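Local coordinates for protein SusD homolog (Bacteroides thetaiotaomicron, PDB 3EHM) that probably binds mucin O-glycans at the cell surface, as a SusD-like outer-membrane lipoprotein that helps a gut symbiont use host glycans, at residues A79-T84 against G474-S479; T391-G396 against N415-W420; V485-R490 against A516-W521. One frame throughout, in Å; residues are numbered along the deposited sequence.

Contact 1: A79-T84 against G474-S479; sequences ANWNFT and GRIGAS
A Schellman motif ends the short helix 472-475 at Gly477, and the two residues before that glycine, Arg475 and Ile476, meet the loop 79-84 that leads into helix 85-110. Ile476 reaches the aromatic pair of the loop with two branches: its CD1 lies 3.6 Å from CE3 of Trp81, and its CG2 lies 3.8 Å from CE2 of Phe83; both rings are met obliquely. With CG1 between the backbone N and the carbonyl carbon (chi1 65°), the two branches diverge. Arg475 stretches out past Asn82, its CD 4.0 Å from CB of Asn82. Its NH1 gives a weak, bent bond to O of Asn80 (3.0 Å, 135° at the hydrogen), while the salt bridge from NH1 goes to Asp469. Water 1 joins the backbones, donating to O of Trp81 (2.8 Å) and to O of Arg475 (3.2 Å) and accepting from N of Phe83. Trp81 is fixed by a bond from NE1 to Thr313, and Thr84 caps the following helix through Arg87 N. An isoleucine touching two aromatic rings of one loop through separate branches, with a water bridging irregular backbones, is loop-to-helix-end packing within the SusD-like fold.

Contact 2: T391-G396 against N415-W420; sequences TGKPTG and NTSPKW
The ammonium group of Lys393 holds two acceptors: NZ donates to O of Thr391 in its own segment at 2.9 Å and forms a salt bridge with Asp422. Approaching at a C=O...N angle of 146° and tilted 29° from the carbonyl plane, NZ links the lysine's end to the carbonyl two residues back, spanning Gly392. The bend at chi2 (61°) turns CD and the ammonium back toward Thr391, while CG, nearer the backbone, lies 3.8 Å from O of Asn415 across the contact. Asp422 also takes the hydroxyl of Ser417, so one carboxylate ties both segments together from outside, and its negative charge probably favours the charged lysine.

Between the segments themselves the contact is carbon against carbonyl and carbon against carbon. O of Gly392 points at Ser417 and Pro418, with CB of Ser417 at 3.3 Å and a CA-H...O approach from CA of Ser417 at 3.4 Å. Buried without a conventional hydrogen-bond partner in the model, this oxygen meets C-H groups of Ser417 and Pro418 within this contact, CD of Pro418 being at 3.5 Å. Farther along, the Pro394 ring crosses the Asn415 side chain at a slant, its CG 3.6 Å from CB of Asn415, and its CD comes 3.6 Å from O of Thr416. At the outer end CG2 of Thr391 runs beside the extended Lys419, 4.0 Å from its CD, both side chains pointing the same way.

Tyr283 bonds to O of Thr416, while Lys436 of helix 429-445 bonds to O of Ser417 and O of Lys419, anchoring the 415-420 side. Two irregular segments of the long connection between helices 384-388 and 429-445, pinned by a shared aspartate and proline packing, form a folded-back loop on the SusD-like helical framework.

Contact 3: V485-R490 against A516-W521; sequences VPERFR and ATKLWW
Arg488 and Leu519 cross at about a right angle, while Glu487 and Lys518 run side by side and point the same way; these two pairings flank contacts with the backbone carbonyls of Ala516 and Thr517. In the first, CD of Arg488 lies 3.7 Å from CD2 of Leu519, and that methyl sits at the guanidinium edge, near its plane. O of Thr517 is also at this edge, yet its close neighbour is carbon: CD of Arg488, at 3.1 Å. Having CG between the backbone N and the carbonyl carbon (chi1 63°), and a bend at chi3, carries the arginine across Thr517 to acceptors beyond the two segments, NH1 to O of Ile514 and NH2 to O of Phe140.

Glu487 lies against the backbone of 516-517, with CG 3.4 Å from O of Ala516 and CB 3.5 Å from O of Thr517. Its carboxylate carbon CD touches CG of Lys518 at 3.8 Å, a contact with the lysine's aliphatic part; the charges stay apart, OE2 and NZ being 5.4 Å from one another, and the salt bridge of Glu487 is made with Arg526. Water 2 completes the join: it donates to O and OE1 of Glu487, the latter at 2.9 Å, and accepts from N of Leu519 at 3.0 Å. Arg457 of helix 449-459 bonds to O of Glu487 as well. Buried charged side chains with outside partners, packed against a loop near the C-terminus and bridged to it by a water, make this a loop-to-loop junction beside the helices of the SusD-like fold.

Overall arrangement
Contacts 1 and 3 are neighbours, with centres 11 Å apart on the same side of the chain's centre, and they touch directly: O of Phe83 accepts from NE of Arg490 at 2.9 Å, and the Phe83 and Phe489 rings meet edge-to-face. Contact 2 stands apart, about 17 Å from contact 1 and 13 Å from contact 3 between nearest atoms. Contact 1 is buried; contacts 2 and 3 are partly buried. Contact 1 joins sequence-distant regions largely through apolar packing, with a water bridge and one weak arginine bond, whereas contact 2 closes a local loop around a lysine and an outside aspartate. The water of contact 1 joins backbone atoms alone; that of contact 3 also takes in the Glu487 carboxylate.

Contact 1: A79-T84 against G474-S479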
ATOM      1  N   ALA A  79       9.052  12.139   5.981  1.00 13.34           N
ATOM      2  CA  ALA A  79       8.270  12.877   4.984  1.00 14.11           C
ATOM      3  C   ALA A  79       9.204  13.483   3.944  1.00 14.08           C
ATOM      4  O   ALA A  79       8.875  13.552   2.757  1.00 13.18           O
ATOM      5  CB  ALA A  79       7.446  13.970   5.652  1.00 10.72           C
ATOM      6  N   ASN A  80      10.374  13.919   4.392  1.00 13.59           N
ATOM      7  CA  ASN A  80      11.341  14.502   3.479  1.00 13.72           C
ATOM      8  C   ASN A  80      12.572  13.620   3.322  1.00 13.25           C
ATOM      9  O   ASN A  80      13.684  14.095   3.089  1.00 11.25           O
ATOM     10  CB  ASN A  80      11.707  15.909   3.931  1.00 15.57           C
ATOM     11  CG  ASN A  80      10.588  16.892   3.666  1.00 16.39           C
ATOM     12  OD1 ASN A  80      10.650  17.690   2.727  1.00 18.45           O
ATOM     13  ND2 ASN A  80       9.539  16.820   4.476  1.00 11.89           N
ATOM     14  N   TRP A  81      12.332  12.322   3.470  1.00 13.55           N
ATOM     15  CA  TRP A  81      13.340  11.288   3.288  1.00 15.22           C
ATOM     16  C   TRP A  81      14.493  11.269   4.285  1.00 14.76           C
ATOM     17  O   TRP A  81      15.554  10.723   3.990  1.00 13.73           O
ATOM     18  CB  TRP A  81      13.898  11.381   1.861  1.00 15.95           C
ATOM     19  CG  TRP A  81      12.849  11.436   0.768  1.00 15.86           C
ATOM     20  CD1 TRP A  81      11.561  11.887   0.876  1.00 16.79           C
ATOM     21  CD2 TRP A  81      13.045  11.127  -0.616  1.00 14.59           C
ATOM     22  NE1 TRP A  81      10.948  11.883  -0.356  1.00 15.70           N
ATOM     23  CE2 TRP A  81      11.838  11.421  -1.290  1.00 16.85           C
ATOM     24  CE3 TRP A  81      14.127  10.633  -1.355  1.00 16.17           C
ATOM     25  CZ2 TRP A  81      11.684  11.236  -2.669  1.00 15.28           C
ATOM     26  CZ3 TRP A  81      13.973  10.449  -2.729  1.00 16.73           C
ATOM     27  CH2 TRP A  81      12.758  10.751  -3.368  1.00 15.24           C
ATOM     28  N   ASN A  82      14.298  11.861   5.458  1.00 14.78           N
ATOM     29  CA  ASN A  82      15.342  11.855   6.477  1.00 14.68           C
ATOM     30  C   ASN A  82      14.988  10.705   7.417  1.00 13.98           C
ATOM     31  O   ASN A  82      14.224  10.873   8.372  1.00 13.52           O
ATOM     32  CB  ASN A  82      15.362  13.185   7.232  1.00 16.07           C
ATOM     33  CG  ASN A  82      16.596  13.342   8.100  1.00 19.78           C
ATOM     34  OD1 ASN A  82      16.839  14.409   8.668  1.00 20.53           O
ATOM     35  ND2 ASN A  82      17.379  12.278   8.208  1.00 15.30           N
ATOM     36  N   PHE A  83      15.540   9.531   7.133  1.00 14.90           N
ATOM     37  CA  PHE A  83      15.251   8.338   7.917  1.00 14.97           C
ATOM     38  C   PHE A  83      16.041   8.249   9.220  1.00 15.45           C
ATOM     39  O   PHE A  83      16.980   7.462   9.343  1.00 15.87           O
ATOM     40  CB  PHE A  83      15.489   7.093   7.058  1.00 15.01           C
ATOM     41  CG  PHE A  83      14.677   7.064   5.782  1.00 14.10           C
ATOM     42  CD1 PHE A  83      13.487   7.783   5.674  1.00 15.04           C
ATOM     43  CD2 PHE A  83      15.081   6.280   4.704  1.00 13.49           C
ATOM     44  CE1 PHE A  83      12.710   7.719   4.510  1.00 13.92           C
ATOM     45  CE2 PHE A  83      14.310   6.207   3.535  1.00 12.83           C
ATOM     46  CZ  PHE A  83      13.125   6.928   3.440  1.00 12.59           C
ATOM     47  N   THR A  84      15.629   9.049  10.197  1.00 16.56           N
ATOM     48  CA  THR A  84      16.289   9.098  11.497  1.00 16.11           C
ATOM     49  C   THR A  84      16.119   7.826  12.311  1.00 16.52           C
ATOM     50  O   THR A  84      15.217   7.025  12.064  1.00 15.62           O
ATOM     51  CB  THR A  84      15.759  10.258  12.335  1.00 16.65           C
ATOM     52  OG1 THR A  84      14.378  10.027  12.638  1.00 16.78           O
ATOM     53  CG2 THR A  84      15.895  11.570  11.568  1.00 14.80           C
ATOM     54  N   GLY A 474      19.122  13.316  -1.967  1.00 17.68           N
ATOM     55  CA  GLY A 474      20.467  13.276  -1.427  1.00 18.30           C
ATOM     56  C   GLY A 474      20.528  12.665  -0.041  1.00 19.25           C
ATOM     57  O   GLY A 474      21.543  12.079   0.338  1.00 17.97           O
ATOM     58  N   ARG A 475      19.441  12.797   0.716  1.00 18.67           N
ATOM     59  CA  ARG A 475      19.386  12.260   2.070  1.00 19.03           C
ATOM     60  C   ARG A 475      19.413  10.735   2.129  1.00 18.48           C
ATOM     61  O   ARG A 475      19.769  10.163   3.162  1.00 20.09           O
ATOM     62  CB  ARG A 475      18.137  12.773   2.801  1.00 17.92           C
ATOM     63  CG  ARG A 475      18.105  14.276   2.988  1.00 16.93           C
ATOM     64  CD  ARG A 475      17.039  14.723   3.984  1.00 16.97           C
ATOM     65  NE  ARG A 475      17.088  16.173   4.165  1.00 17.48           N
ATOM     66  CZ  ARG A 475      16.286  17.041   3.555  1.00 18.14           C
ATOM     67  NH1 ARG A 475      15.344  16.615   2.727  1.00 16.18           N
ATOM     68  NH2 ARG A 475      16.451  18.347   3.750  1.00 18.45           N
ATOM     69  N   ILE A 476      19.038  10.070   1.041  1.00 16.55           N
ATOM     70  CA  ILE A 476      19.050   8.608   1.042  1.00 16.02           C
ATOM     71  C   ILE A 476      20.140   8.032   0.152  1.00 16.37           C
ATOM     72  O   ILE A 476      20.232   6.817  -0.012  1.00 15.72           O
ATOM     73  CB  ILE A 476      17.702   8.016   0.583  1.00 15.39           C
ATOM     74  CG1 ILE A 476      17.440   8.389  -0.875  1.00 15.04           C
ATOM     75  CG2 ILE A 476      16.594   8.496   1.498  1.00 14.44           C
ATOM     76  CD1 ILE A 476      16.221   7.708  -1.468  1.00 16.46           C
ATOM     77  N   GLY A 477      20.959   8.909  -0.423  1.00 18.84           N
ATOM     78  CA  GLY A 477      22.041   8.462  -1.283  1.00 20.60           C
ATOM     79  C   GLY A 477      21.682   8.370  -2.755  1.00 21.93           C
ATOM     80  O   GLY A 477      22.307   7.617  -3.498  1.00 22.70           O
ATOM     81  N   ALA A 478      20.677   9.131  -3.182  1.00 21.69           N
ATOM     82  CA  ALA A 478      20.251   9.127  -4.581  1.00 22.70           C
ATOM     83  C   ALA A 478      20.260  10.554  -5.122  1.00 24.44           C
ATOM     84  O   ALA A 478      20.526  11.499  -4.381  1.00 24.64           O
ATOM     85  CB  ALA A 478      18.848   8.532  -4.700  1.00 21.25           C
ATOM     86  N   SER A 479      19.970  10.711  -6.412  1.00 26.41           N
ATOM     87  CA  SER A 479      19.940  12.042  -7.013  1.00 28.01           C
ATOM     88  C   SER A 479      18.567  12.331  -7.606  1.00 28.51           C
ATOM     89  O   SER A 479      17.760  11.422  -7.805  1.00 28.57           O
ATOM     90  CB  SER A 479      20.995  12.166  -8.114  1.00 29.34           C
ATOM     91  OG  SER A 479      20.459  11.784  -9.371  1.00 30.49           O
TER
HETATM   92  O   HOH W   1      17.481   8.995   5.055  1.00 16.02           O

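Contact 2: T391-G396 against N415-W420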
ATOM      1  N   THR A 391      -9.374   9.283 -23.933  1.00 18.84           N
ATOM      2  CA  THR A 391      -8.014   9.271 -24.452  1.00 19.81           C
ATOM      3  C   THR A 391      -7.197  10.442 -23.901  1.00 20.21           C
ATOM      4  O   THR A 391      -6.186  10.840 -24.482  1.00 19.19           O
ATOM      5  CB  THR A 391      -8.016   9.345 -25.991  1.00 21.54           C
ATOM      6  OG1 THR A 391      -8.582  10.594 -26.406  1.00 22.78           O
ATOM      7  CG2 THR A 391      -8.845   8.205 -26.578  1.00 19.79           C
ATOM      8  N   GLY A 392      -7.640  10.994 -22.777  1.00 18.96           N
ATOM      9  CA  GLY A 392      -6.925  12.104 -22.176  1.00 19.44           C
ATOM     10  C   GLY A 392      -5.734  11.633 -21.357  1.00 20.17           C
ATOM     11  O   GLY A 392      -5.697  10.493 -20.896  1.00 18.55           O
ATOM     12  N   LYS A 393      -4.754  12.512 -21.184  1.00 19.70           N
ATOM     13  CA  LYS A 393      -3.559  12.191 -20.413  1.00 21.13           C
ATOM     14  C   LYS A 393      -3.598  12.927 -19.081  1.00 20.79           C
ATOM     15  O   LYS A 393      -4.327  13.907 -18.927  1.00 21.77           O
ATOM     16  CB  LYS A 393      -2.299  12.588 -21.193  1.00 22.71           C
ATOM     17  CG  LYS A 393      -1.861  11.577 -22.256  1.00 26.31           C
ATOM     18  CD  LYS A 393      -2.929  11.369 -23.312  1.00 27.91           C
ATOM     19  CE  LYS A 393      -2.476  10.404 -24.393  1.00 29.92           C
ATOM     20  NZ  LYS A 393      -3.551  10.183 -25.409  1.00 32.00           N
ATOM     21  N   PRO A 394      -2.819  12.463 -18.091  1.00 20.97           N
ATOM     22  CA  PRO A 394      -2.830  13.146 -16.796  1.00 19.54           C
ATOM     23  C   PRO A 394      -2.477  14.625 -16.906  1.00 19.09           C
ATOM     24  O   PRO A 394      -1.737  15.040 -17.799  1.00 19.77           O
ATOM     25  CB  PRO A 394      -1.816  12.350 -15.971  1.00 19.68           C
ATOM     26  CG  PRO A 394      -0.902  11.774 -17.004  1.00 22.35           C
ATOM     27  CD  PRO A 394      -1.857  11.350 -18.090  1.00 20.50           C
ATOM     28  N   THR A 395      -3.018  15.416 -15.991  1.00 18.02           N
ATOM     29  CA  THR A 395      -2.782  16.848 -15.994  1.00 18.27           C
ATOM     30  C   THR A 395      -1.521  17.212 -15.235  1.00 18.99           C
ATOM     31  O   THR A 395      -1.289  16.730 -14.124  1.00 18.82           O
ATOM     32  CB  THR A 395      -3.957  17.590 -15.361  1.00 16.43           C
ATOM     33  OG1 THR A 395      -5.174  17.155 -15.978  1.00 19.40           O
ATOM     34  CG2 THR A 395      -3.795  19.095 -15.554  1.00 19.43           C
ATOM     35  N   GLY A 396      -0.707  18.067 -15.837  1.00 18.78           N
ATOM     36  CA  GLY A 396       0.514  18.483 -15.185  1.00 19.57           C
ATOM     37  C   GLY A 396       0.231  19.630 -14.240  1.00 20.43           C
ATOM     38  O   GLY A 396      -0.836  20.241 -14.283  1.00 20.66           O
ATOM     39  N   ASN A 415       3.178  10.103 -20.984  1.00 15.89           N
ATOM     40  CA  ASN A 415       2.238   9.333 -20.175  1.00 15.33           C
ATOM     41  C   ASN A 415       1.142   8.705 -21.029  1.00 15.78           C
ATOM     42  O   ASN A 415       1.007   9.016 -22.214  1.00 17.40           O
ATOM     43  CB  ASN A 415       1.646  10.226 -19.077  1.00 14.62           C
ATOM     44  CG  ASN A 415       1.574   9.523 -17.728  1.00 14.45           C
ATOM     45  OD1 ASN A 415       1.849  10.121 -16.682  1.00 17.14           O
ATOM     46  ND2 ASN A 415       1.198   8.256 -17.745  1.00  9.44           N
ATOM     47  N   THR A 416       0.355   7.819 -20.425  1.00 15.74           N
ATOM     48  CA  THR A 416      -0.695   7.110 -21.149  1.00 14.21           C
ATOM     49  C   THR A 416      -2.115   7.492 -20.715  1.00 14.51           C
ATOM     50  O   THR A 416      -2.311   8.189 -19.717  1.00 15.62           O
ATOM     51  CB  THR A 416      -0.505   5.581 -20.978  1.00 14.76           C
ATOM     52  OG1 THR A 416      -1.381   4.876 -21.862  1.00 13.80           O
ATOM     53  CG2 THR A 416      -0.803   5.168 -19.535  1.00 14.04           C
ATOM     54  N   SER A 417      -3.097   7.017 -21.477  1.00 13.95           N
ATOM     55  CA  SER A 417      -4.510   7.286 -21.219  1.00 14.73           C
ATOM     56  C   SER A 417      -5.222   6.045 -20.670  1.00 14.10           C
ATOM     57  O   SER A 417      -4.629   4.971 -20.577  1.00 15.97           O
ATOM     58  CB  SER A 417      -5.193   7.704 -22.517  1.00 14.50           C
ATOM     59  OG  SER A 417      -5.209   6.616 -23.422  1.00 12.49           O
ATOM     60  N   PRO A 418      -6.511   6.179 -20.309  1.00 13.92           N
ATOM     61  CA  PRO A 418      -7.292   5.059 -19.774  1.00 13.89           C
ATOM     62  C   PRO A 418      -7.681   4.024 -20.828  1.00 14.30           C
ATOM     63  O   PRO A 418      -7.739   2.827 -20.541  1.00 13.42           O
ATOM     64  CB  PRO A 418      -8.534   5.741 -19.192  1.00 15.03           C
ATOM     65  CG  PRO A 418      -8.087   7.149 -18.930  1.00 15.29           C
ATOM     66  CD  PRO A 418      -7.254   7.440 -20.149  1.00 14.25           C
ATOM     67  N   LYS A 419      -7.953   4.484 -22.046  1.00 13.53           N
ATOM     68  CA  LYS A 419      -8.377   3.577 -23.111  1.00 16.05           C
ATOM     69  C   LYS A 419      -7.306   2.552 -23.458  1.00 16.26           C
ATOM     70  O   LYS A 419      -6.176   2.897 -23.794  1.00 16.59           O
ATOM     71  CB  LYS A 419      -8.781   4.371 -24.357  1.00 15.99           C
ATOM     72  CG  LYS A 419      -9.422   3.521 -25.440  1.00 18.51           C
ATOM     73  CD  LYS A 419      -9.871   4.375 -26.615  1.00 21.31           C
ATOM     74  CE  LYS A 419     -10.430   3.513 -27.736  1.00 24.29           C
ATOM     75  NZ  LYS A 419     -10.765   4.348 -28.922  1.00 29.06           N
ATOM     76  N   TRP A 420      -7.680   1.280 -23.388  1.00 18.05           N
ATOM     77  CA  TRP A 420      -6.749   0.193 -23.656  1.00 19.02           C
ATOM     78  C   TRP A 420      -6.024   0.256 -25.000  1.00 21.07           C
ATOM     79  O   TRP A 420      -4.805   0.094 -25.056  1.00 20.34           O
ATOM     80  CB  TRP A 420      -7.476  -1.148 -23.525  1.00 19.32           C
ATOM     81  CG  TRP A 420      -6.580  -2.328 -23.733  1.00 20.04           C
ATOM     82  CD1 TRP A 420      -6.415  -3.042 -24.886  1.00 20.57           C
ATOM     83  CD2 TRP A 420      -5.701  -2.911 -22.767  1.00 19.10           C
ATOM     84  NE1 TRP A 420      -5.486  -4.037 -24.697  1.00 19.81           N
ATOM     85  CE2 TRP A 420      -5.033  -3.980 -23.404  1.00 19.61           C
ATOM     86  CE3 TRP A 420      -5.411  -2.636 -21.424  1.00 19.15           C
ATOM     87  CZ2 TRP A 420      -4.093  -4.777 -22.743  1.00 19.63           C
ATOM     88  CZ3 TRP A 420      -4.476  -3.428 -20.766  1.00 19.73           C
ATOM     89  CH2 TRP A 420      -3.829  -4.488 -21.428  1.00 19.99           C
TER

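Contact 3: V485-R490 against A516-W521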
ATOM      1  N   VAL A 485      11.040   8.743  -5.444  1.00 14.64           N
ATOM      2  CA  VAL A 485      10.582   8.198  -4.160  1.00 12.60           C
ATOM      3  C   VAL A 485      11.714   7.347  -3.592  1.00 12.69           C
ATOM      4  O   VAL A 485      12.576   6.892  -4.334  1.00 13.07           O
ATOM      5  CB  VAL A 485       9.337   7.273  -4.309  1.00 13.42           C
ATOM      6  CG1 VAL A 485       8.263   7.968  -5.120  1.00 12.82           C
ATOM      7  CG2 VAL A 485       9.726   5.945  -4.948  1.00 11.64           C
ATOM      8  N   PRO A 486      11.744   7.139  -2.264  1.00 12.17           N
ATOM      9  CA  PRO A 486      12.826   6.309  -1.728  1.00 12.29           C
ATOM     10  C   PRO A 486      12.587   4.875  -2.212  1.00 12.34           C
ATOM     11  O   PRO A 486      11.442   4.485  -2.462  1.00 11.01           O
ATOM     12  CB  PRO A 486      12.648   6.438  -0.212  1.00 12.08           C
ATOM     13  CG  PRO A 486      11.986   7.787  -0.054  1.00 13.97           C
ATOM     14  CD  PRO A 486      10.986   7.786  -1.179  1.00 12.46           C
ATOM     15  N   GLU A 487      13.654   4.098  -2.365  1.00 12.25           N
ATOM     16  CA  GLU A 487      13.516   2.713  -2.809  1.00 12.70           C
ATOM     17  C   GLU A 487      13.132   1.812  -1.632  1.00 11.90           C
ATOM     18  O   GLU A 487      12.656   0.690  -1.820  1.00 12.32           O
ATOM     19  CB  GLU A 487      14.833   2.207  -3.413  1.00 16.29           C
ATOM     20  CG  GLU A 487      15.277   2.884  -4.711  1.00 16.21           C
ATOM     21  CD  GLU A 487      14.376   2.575  -5.897  1.00 19.31           C
ATOM     22  OE1 GLU A 487      13.624   1.574  -5.847  1.00 17.22           O
ATOM     23  OE2 GLU A 487      14.432   3.331  -6.893  1.00 20.67           O
ATOM     24  N   ARG A 488      13.335   2.310  -0.415  1.00 13.67           N
ATOM     25  CA  ARG A 488      13.033   1.535   0.788  1.00 13.51           C
ATOM     26  C   ARG A 488      13.324   2.369   2.022  1.00 15.13           C
ATOM     27  O   ARG A 488      13.973   3.407   1.934  1.00 15.69           O
ATOM     28  CB  ARG A 488      13.931   0.291   0.844  1.00 13.71           C
ATOM     29  CG  ARG A 488      15.432   0.627   0.964  1.00 15.67           C
ATOM     30  CD  ARG A 488      16.323  -0.620   1.023  1.00 13.72           C
ATOM     31  NE  ARG A 488      16.266  -1.316   2.311  1.00 12.99           N
ATOM     32  CZ  ARG A 488      16.997  -0.998   3.378  1.00 15.15           C
ATOM     33  NH1 ARG A 488      17.857   0.012   3.330  1.00 14.48           N
ATOM     34  NH2 ARG A 488      16.872  -1.691   4.501  1.00 13.82           N
ATOM     35  N   PHE A 489      12.834   1.908   3.170  1.00 14.17           N
ATOM     36  CA  PHE A 489      13.116   2.561   4.440  1.00 14.36           C
ATOM     37  C   PHE A 489      14.413   1.878   4.867  1.00 13.72           C
ATOM     38  O   PHE A 489      14.700   0.773   4.408  1.00 13.57           O
ATOM     39  CB  PHE A 489      12.037   2.241   5.488  1.00 13.12           C
ATOM     40  CG  PHE A 489      10.959   3.284   5.612  1.00 14.78           C
ATOM     41  CD1 PHE A 489      10.955   4.417   4.804  1.00 14.73           C
ATOM     42  CD2 PHE A 489       9.935   3.125   6.548  1.00 15.26           C
ATOM     43  CE1 PHE A 489       9.946   5.378   4.924  1.00 17.34           C
ATOM     44  CE2 PHE A 489       8.924   4.080   6.672  1.00 16.19           C
ATOM     45  CZ  PHE A 489       8.933   5.209   5.857  1.00 15.86           C
ATOM     46  N   ARG A 490      15.203   2.520   5.721  1.00 13.94           N
ATOM     47  CA  ARG A 490      16.427   1.887   6.197  1.00 13.56           C
ATOM     48  C   ARG A 490      16.181   1.558   7.664  1.00 14.56           C
ATOM     49  O   ARG A 490      15.355   2.199   8.312  1.00 13.70           O
ATOM     50  CB  ARG A 490      17.636   2.827   6.082  1.00 14.68           C
ATOM     51  CG  ARG A 490      17.644   3.961   7.100  1.00 16.59           C
ATOM     52  CD  ARG A 490      19.012   4.620   7.220  1.00 16.23           C
ATOM     53  NE  ARG A 490      18.994   5.678   8.227  1.00 18.00           N
ATOM     54  CZ  ARG A 490      20.078   6.221   8.768  1.00 18.57           C
ATOM     55  NH1 ARG A 490      21.286   5.813   8.400  1.00 18.12           N
ATOM     56  NH2 ARG A 490      19.952   7.167   9.692  1.00 15.93           N
ATOM     57  N   ALA A 516      18.247   4.474  -0.810  1.00 16.99           N
ATOM     58  CA  ALA A 516      18.462   4.373  -2.252  1.00 17.93           C
ATOM     59  C   ALA A 516      18.666   2.944  -2.761  1.00 18.21           C
ATOM     60  O   ALA A 516      18.637   2.698  -3.966  1.00 18.85           O
ATOM     61  CB  ALA A 516      19.652   5.241  -2.659  1.00 19.68           C
ATOM     62  N   THR A 517      18.862   2.000  -1.852  1.00 18.59           N
ATOM     63  CA  THR A 517      19.085   0.615  -2.254  1.00 18.53           C
ATOM     64  C   THR A 517      17.816  -0.080  -2.749  1.00 18.23           C
ATOM     65  O   THR A 517      16.846  -0.238  -2.008  1.00 18.47           O
ATOM     66  CB  THR A 517      19.701  -0.181  -1.094  1.00 18.03           C
ATOM     67  OG1 THR A 517      20.961   0.406  -0.748  1.00 19.73           O
ATOM     68  CG2 THR A 517      19.911  -1.634  -1.482  1.00 17.40           C
ATOM     69  N   LYS A 518      17.834  -0.497  -4.012  1.00 16.36           N
ATOM     70  CA  LYS A 518      16.688  -1.164  -4.617  1.00 16.74           C
ATOM     71  C   LYS A 518      16.417  -2.530  -4.000  1.00 16.82           C
ATOM     72  O   LYS A 518      17.339  -3.303  -3.730  1.00 16.83           O
ATOM     73  CB  LYS A 518      16.897  -1.323  -6.125  1.00 18.39           C
ATOM     74  CG  LYS A 518      16.946  -0.010  -6.892  1.00 18.79           C
ATOM     75  CD  LYS A 518      17.138  -0.270  -8.379  1.00 23.18           C
ATOM     76  CE  LYS A 518      17.251   1.029  -9.165  1.00 25.22           C
ATOM     77  NZ  LYS A 518      17.308   0.759 -10.625  1.00 28.75           N
ATOM     78  N   LEU A 519      15.142  -2.828  -3.789  1.00 15.67           N
ATOM     79  CA  LEU A 519      14.771  -4.102  -3.206  1.00 15.13           C
ATOM     80  C   LEU A 519      14.814  -5.222  -4.234  1.00 14.82           C
ATOM     81  O   LEU A 519      14.969  -4.979  -5.431  1.00 15.00           O
ATOM     82  CB  LEU A 519      13.396  -3.997  -2.543  1.00 15.18           C
ATOM     83  CG  LEU A 519      13.435  -3.030  -1.350  1.00 13.62           C
ATOM     84  CD1 LEU A 519      12.054  -2.910  -0.706  1.00 14.66           C
ATOM     85  CD2 LEU A 519      14.454  -3.534  -0.331  1.00 15.29           C
ATOM     86  N   TRP A 520      14.683  -6.448  -3.748  1.00 15.84           N
ATOM     87  CA  TRP A 520      14.753  -7.643  -4.578  1.00 16.20           C
ATOM     88  C   TRP A 520      13.814  -7.741  -5.778  1.00 16.30           C
ATOM     89  O   TRP A 520      14.244  -8.151  -6.859  1.00 15.44           O
ATOM     90  CB  TRP A 520      14.566  -8.878  -3.693  1.00 16.87           C
ATOM     91  CG  TRP A 520      14.562 -10.176  -4.451  1.00 19.99           C
ATOM     92  CD1 TRP A 520      15.601 -10.728  -5.151  1.00 19.77           C
ATOM     93  CD2 TRP A 520      13.460 -11.078  -4.589  1.00 19.60           C
ATOM     94  NE1 TRP A 520      15.209 -11.921  -5.716  1.00 21.28           N
ATOM     95  CE2 TRP A 520      13.900 -12.159  -5.388  1.00 19.80           C
ATOM     96  CE3 TRP A 520      12.141 -11.078  -4.117  1.00 19.92           C
ATOM     97  CZ2 TRP A 520      13.069 -13.230  -5.723  1.00 19.88           C
ATOM     98  CZ3 TRP A 520      11.311 -12.147  -4.453  1.00 21.10           C
ATOM     99  CH2 TRP A 520      11.781 -13.207  -5.250  1.00 20.66           C
ATOM    100  N   TRP A 521      12.544  -7.377  -5.604  1.00 14.76           N
ATOM    101  CA  TRP A 521      11.583  -7.483  -6.703  1.00 15.13           C
ATOM    102  C   TRP A 521      11.581  -6.383  -7.765  1.00 14.85           C
ATOM    103  O   TRP A 521      10.760  -6.418  -8.684  1.00 15.76           O
ATOM    104  CB  TRP A 521      10.156  -7.666  -6.160  1.00 13.31           C
ATOM    105  CG  TRP A 521       9.835  -6.910  -4.893  1.00 13.32           C
ATOM    106  CD1 TRP A 521       9.511  -7.451  -3.677  1.00 15.17           C
ATOM    107  CD2 TRP A 521       9.791  -5.489  -4.721  1.00 12.89           C
ATOM    108  NE1 TRP A 521       9.270  -6.455  -2.761  1.00 13.19           N
ATOM    109  CE2 TRP A 521       9.435  -5.241  -3.373  1.00 13.75           C
ATOM    110  CE3 TRP A 521      10.018  -4.399  -5.573  1.00 14.31           C
ATOM    111  CZ2 TRP A 521       9.301  -3.944  -2.858  1.00 11.81           C
ATOM    112  CZ3 TRP A 521       9.884  -3.107  -5.058  1.00 11.54           C
ATOM    113  CH2 TRP A 521       9.528  -2.894  -3.711  1.00 12.55           C
TER
HETATM  114  O   HOH W   2      13.000  -0.710  -4.235  1.00 12.90           O